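PDB 6JU8: tyrosinase from Aspergillus oryzae, which probably uses dioxygen at a pair of copper ions to oxidise L-tyrosine and L-dopa to L-dopaquinone, a step in melanin biosynthesis. Local coordinates for residues N99-P104 against T304-K309. The protein carries 1 engineered substitution. Numbering follows the deposited sequence. Where two conformers were deposited one is given.
Sequences NNYTFP and TRYDDK
Asn99, Asn100 and Tyr101 meet Thr304, Arg305 and Tyr306 in a mainly polar loop-to-loop contact near the dicopper site, next in sequence to copper ligand His98, within the common central domain of tyrosinase. Arg305 carries most of the contact on its side. Its chain leaves with CG anti to the backbone N (chi1 -176°), stays extended, then bends at chi3. This brings NE to the backbone O of Asn99 at 2.7 Å, and that oxygen lies near the guanidinium plane. NH1 adds a weak bond to the same oxygen at 3.2 Å. The amide of Asn100 stacks on one guanidinium face, with the two planes 7° apart. Asn100 OD1 sits over the centre of that face, 3.3 Å from Arg305 CZ. It accepts no hydrogen bond from the arginine. Instead it takes a weak one from Tyr101 N, which may help hold the amide in place.

Thr304 OG1 donates to Asn99 OD1 at 2.6 Å, and the two side chains cross at about a right angle. On the same amide, Asn99 ND2 donates to a water that in turn donates to Asp308 OD1. The water thus bridges Asn99 and Asp308.

Tyr101 lies across the aliphatic part of Arg305, with OH 3.6 Å from Arg305 CG. The CA of Tyr306 is in plane at the edge of the Tyr101 ring, 3.3 Å from OH. The Tyr306 hydroxyl bonds to Asn297.

The side chain of Asn99 is about 10 Å from a copper ion. Glu329 of helix 328-340 accepts bonds from the backbone N of both Asn99 and Thr304. A type I turn from Asn100 to Phe103 leads into helix 103-129, while 304-309 lies in the loop that follows helix 298-302, against which Tyr101 and Tyr306 both pack.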
ATOM      1  N   ASN A  99       1.850  -8.156  30.104  1.00  9.75           N
ATOM      2  CA  ASN A  99       2.827  -8.123  31.204  1.00  9.66           C
ATOM      3  C   ASN A  99       2.250  -8.795  32.444  1.00 10.89           C
ATOM      4  O   ASN A  99       2.482  -8.354  33.572  1.00 11.62           O
ATOM      5  CB  ASN A  99       3.285  -6.701  31.544  1.00 10.78           C
ATOM      6  CG  ASN A  99       4.564  -6.691  32.352  1.00 13.03           C
ATOM      7  OD1 ASN A  99       5.519  -7.413  32.056  1.00 13.59           O
ATOM      8  ND2 ASN A  99       4.610  -5.885  33.418  1.00 13.64           N
ATOM      9  N   ASN A 100       1.509  -9.884  32.248  1.00  9.87           N
ATOM     10  CA  ASN A 100       1.190 -10.797  33.347  1.00  9.89           C
ATOM     11  C   ASN A 100       1.109 -12.213  32.815  1.00  9.76           C
ATOM     12  O   ASN A 100       0.965 -12.423  31.604  1.00  9.91           O
ATOM     13  CB  ASN A 100      -0.113 -10.387  34.028  1.00 11.72           C
ATOM     14  CG  ASN A 100      -0.229 -10.851  35.465  1.00 10.62           C
ATOM     15  OD1 ASN A 100       0.679 -11.502  36.008  1.00 12.31           O
ATOM     16  ND2 ASN A 100      -1.352 -10.514  36.082  1.00 14.20           N
ATOM     17  N   TYR A 101       1.140 -13.181  33.722  1.00  9.57           N
ATOM     18  CA  TYR A 101       1.226 -14.596  33.359  1.00  9.51           C
ATOM     19  C   TYR A 101      -0.033 -15.145  32.718  1.00  9.35           C
ATOM     20  O   TYR A 101      -0.020 -16.229  32.142  1.00 10.13           O
ATOM     21  CB  TYR A 101       1.611 -15.421  34.600  1.00 10.50           C
ATOM     22  CG  TYR A 101       2.807 -14.793  35.278  1.00  9.53           C
ATOM     23  CD1 TYR A 101       4.047 -14.820  34.645  1.00 10.63           C
ATOM     24  CD2 TYR A 101       2.693 -14.160  36.513  1.00 10.34           C
ATOM     25  CE1 TYR A 101       5.155 -14.248  35.249  1.00 11.07           C
ATOM     26  CE2 TYR A 101       3.797 -13.588  37.115  1.00 10.66           C
ATOM     27  CZ  TYR A 101       5.017 -13.624  36.476  1.00 10.92           C
ATOM     28  OH  TYR A 101       6.151 -13.066  37.019  1.00 13.64           O
ATOM     29  N   THR A 102      -1.140 -14.411  32.820  1.00  9.66           N
ATOM     30  CA  THR A 102      -2.370 -14.741  32.108  1.00  9.70           C
ATOM     31  C   THR A 102      -2.385 -14.175  30.694  1.00  8.12           C
ATOM     32  O   THR A 102      -3.391 -14.313  29.999  1.00 10.01           O
ATOM     33  CB  THR A 102      -3.577 -14.233  32.933  1.00  9.77           C
ATOM     34  OG1 THR A 102      -3.270 -12.881  33.315  1.00 11.68           O
ATOM     35  CG2 THR A 102      -3.827 -15.060  34.191  1.00 12.36           C
ATOM     36  N   PHE A 103      -1.299 -13.568  30.232  1.00  8.95           N
ATOM     37  CA  PHE A 103      -1.263 -13.107  28.833  1.00  9.54           C
ATOM     38  C   PHE A 103      -1.663 -14.216  27.882  1.00  8.81           C
ATOM     39  O   PHE A 103      -2.525 -13.996  27.010  1.00  8.74           O
ATOM     40  CB  PHE A 103       0.135 -12.533  28.537  1.00 10.00           C
ATOM     41  CG  PHE A 103       0.473 -12.481  27.068  1.00  8.72           C
ATOM     42  CD1 PHE A 103      -0.049 -11.456  26.272  1.00  9.71           C
ATOM     43  CD2 PHE A 103       1.276 -13.462  26.478  1.00  9.34           C
ATOM     44  CE1 PHE A 103       0.205 -11.396  24.916  1.00  9.76           C
ATOM     45  CE2 PHE A 103       1.508 -13.417  25.106  1.00  8.68           C
ATOM     46  CZ  PHE A 103       0.950 -12.409  24.330  1.00  8.69           C
ATOM     47  N   PRO A 104      -1.123 -15.431  27.927  1.00  8.17           N
ATOM     48  CA  PRO A 104      -1.543 -16.424  26.916  1.00  9.55           C
ATOM     49  C   PRO A 104      -2.976 -16.871  27.086  1.00  8.84           C
ATOM     50  O   PRO A 104      -3.644 -17.197  26.088  1.00  9.36           O
ATOM     51  CB  PRO A 104      -0.581 -17.602  27.165  1.00  9.85           C
ATOM     52  CG  PRO A 104       0.599 -16.973  27.860  1.00  9.68           C
ATOM     53  CD  PRO A 104      -0.005 -15.919  28.769  1.00  8.91           C
ATOM     54  N   THR A 304       6.512 -11.190  29.971  1.00 10.02           N
ATOM     55  CA  THR A 304       7.564 -10.233  30.316  1.00 11.15           C
ATOM     56  C   THR A 304       7.607  -9.942  31.803  1.00 10.95           C
ATOM     57  O   THR A 304       8.604  -9.387  32.300  1.00 14.21           O
ATOM     58  CB  THR A 304       7.362  -8.913  29.531  1.00 11.23           C
ATOM     59  OG1 THR A 304       6.015  -8.474  29.691  1.00 13.43           O
ATOM     60  CG2 THR A 304       7.598  -9.149  28.041  1.00 13.71           C
ATOM     61  N   ARG A 305       6.591 -10.297  32.596  1.00 11.75           N
ATOM     62  CA  ARG A 305       6.618  -9.944  34.016  1.00 12.42           C
ATOM     63  C   ARG A 305       7.664 -10.721  34.797  1.00 12.43           C
ATOM     64  O   ARG A 305       8.101 -10.276  35.869  1.00 13.79           O
ATOM     65  CB  ARG A 305       5.226 -10.154  34.644  1.00 12.28           C
ATOM     66  CG  ARG A 305       5.200  -9.710  36.105  1.00 13.60           C
ATOM     67  CD  ARG A 305       3.844  -9.853  36.747  1.00 16.56           C
ATOM     68  NE  ARG A 305       2.850  -8.928  36.219  1.00 14.43           N
ATOM     69  CZ  ARG A 305       1.785  -8.513  36.889  1.00 14.56           C
ATOM     70  NH1 ARG A 305       0.941  -7.676  36.280  1.00 15.78           N
ATOM     71  NH2 ARG A 305       1.561  -8.906  38.147  1.00 17.21           N
ATOM     72  N   TYR A 306       8.045 -11.905  34.291  1.00 11.81           N
ATOM     73  CA  TYR A 306       8.859 -12.783  35.144  1.00 12.63           C
ATOM     74  C   TYR A 306      10.178 -12.130  35.503  1.00 14.25           C
ATOM     75  O   TYR A 306      10.582 -12.165  36.655  1.00 16.86           O
ATOM     76  CB  TYR A 306       9.116 -14.126  34.461  1.00 12.27           C
ATOM     77  CG  TYR A 306       9.600 -15.199  35.411  1.00 12.56           C
ATOM     78  CD1 TYR A 306       8.695 -16.002  36.089  1.00 11.32           C
ATOM     79  CD2 TYR A 306      10.964 -15.412  35.627  1.00 12.92           C
ATOM     80  CE1 TYR A 306       9.113 -16.993  36.952  1.00 13.71           C
ATOM     81  CE2 TYR A 306      11.394 -16.412  36.486  1.00 14.79           C
ATOM     82  CZ  TYR A 306      10.468 -17.186  37.147  1.00 14.63           C
ATOM     83  OH  TYR A 306      10.850 -18.189  38.009  1.00 16.06           O
ATOM     84  N   ASP A 307      10.832 -11.532  34.502  1.00 15.91           N
ATOM     85  CA  ASP A 307      12.105 -10.884  34.809  1.00 23.98           C
ATOM     86  C   ASP A 307      12.095  -9.503  34.171  1.00 23.85           C
ATOM     87  O   ASP A 307      12.514  -9.374  33.014  1.00 30.86           O
ATOM     88  CB  ASP A 307      13.280 -11.717  34.316  0.60 33.49           C
ATOM     89  CG  ASP A 307      14.633 -11.328  34.876  0.60 32.84           C
ATOM     90  OD1 ASP A 307      14.797 -10.219  35.427  0.60 38.85           O
ATOM     91  OD2 ASP A 307      15.581 -12.141  34.772  0.60 44.64           O
ATOM     92  N   ASP A 308      11.624  -8.502  34.879  1.00 33.33           N
ATOM     93  CA  ASP A 308      11.614  -7.111  34.444  1.00 32.48           C
ATOM     94  C   ASP A 308      12.866  -6.698  33.670  1.00 37.41           C
ATOM     95  O   ASP A 308      12.781  -6.007  32.659  1.00 44.20           O
ATOM     96  CB  ASP A 308      11.494  -6.139  35.636  1.00 30.49           C
ATOM     97  CG  ASP A 308      10.098  -6.214  36.240  1.00 39.00           C
ATOM     98  OD1 ASP A 308       9.182  -6.531  35.459  1.00 60.21           O
ATOM     99  OD2 ASP A 308       9.900  -5.959  37.454  1.00 37.08           O
ATOM    100  N   LYS A 309      14.023  -7.075  34.200  1.00 39.49           N
ATOM    101  CA  LYS A 309      15.322  -6.628  33.727  1.00 43.29           C
ATOM    102  C   LYS A 309      15.579  -6.980  32.268  1.00 42.14           C
ATOM    103  O   LYS A 309      16.263  -6.238  31.556  1.00 45.83           O
ATOM    104  CB  LYS A 309      16.422  -7.248  34.598  1.00 51.64           C
TER
HETATM  105  O   HOH W   1       6.708  -5.992  35.457  1.00 18.80           O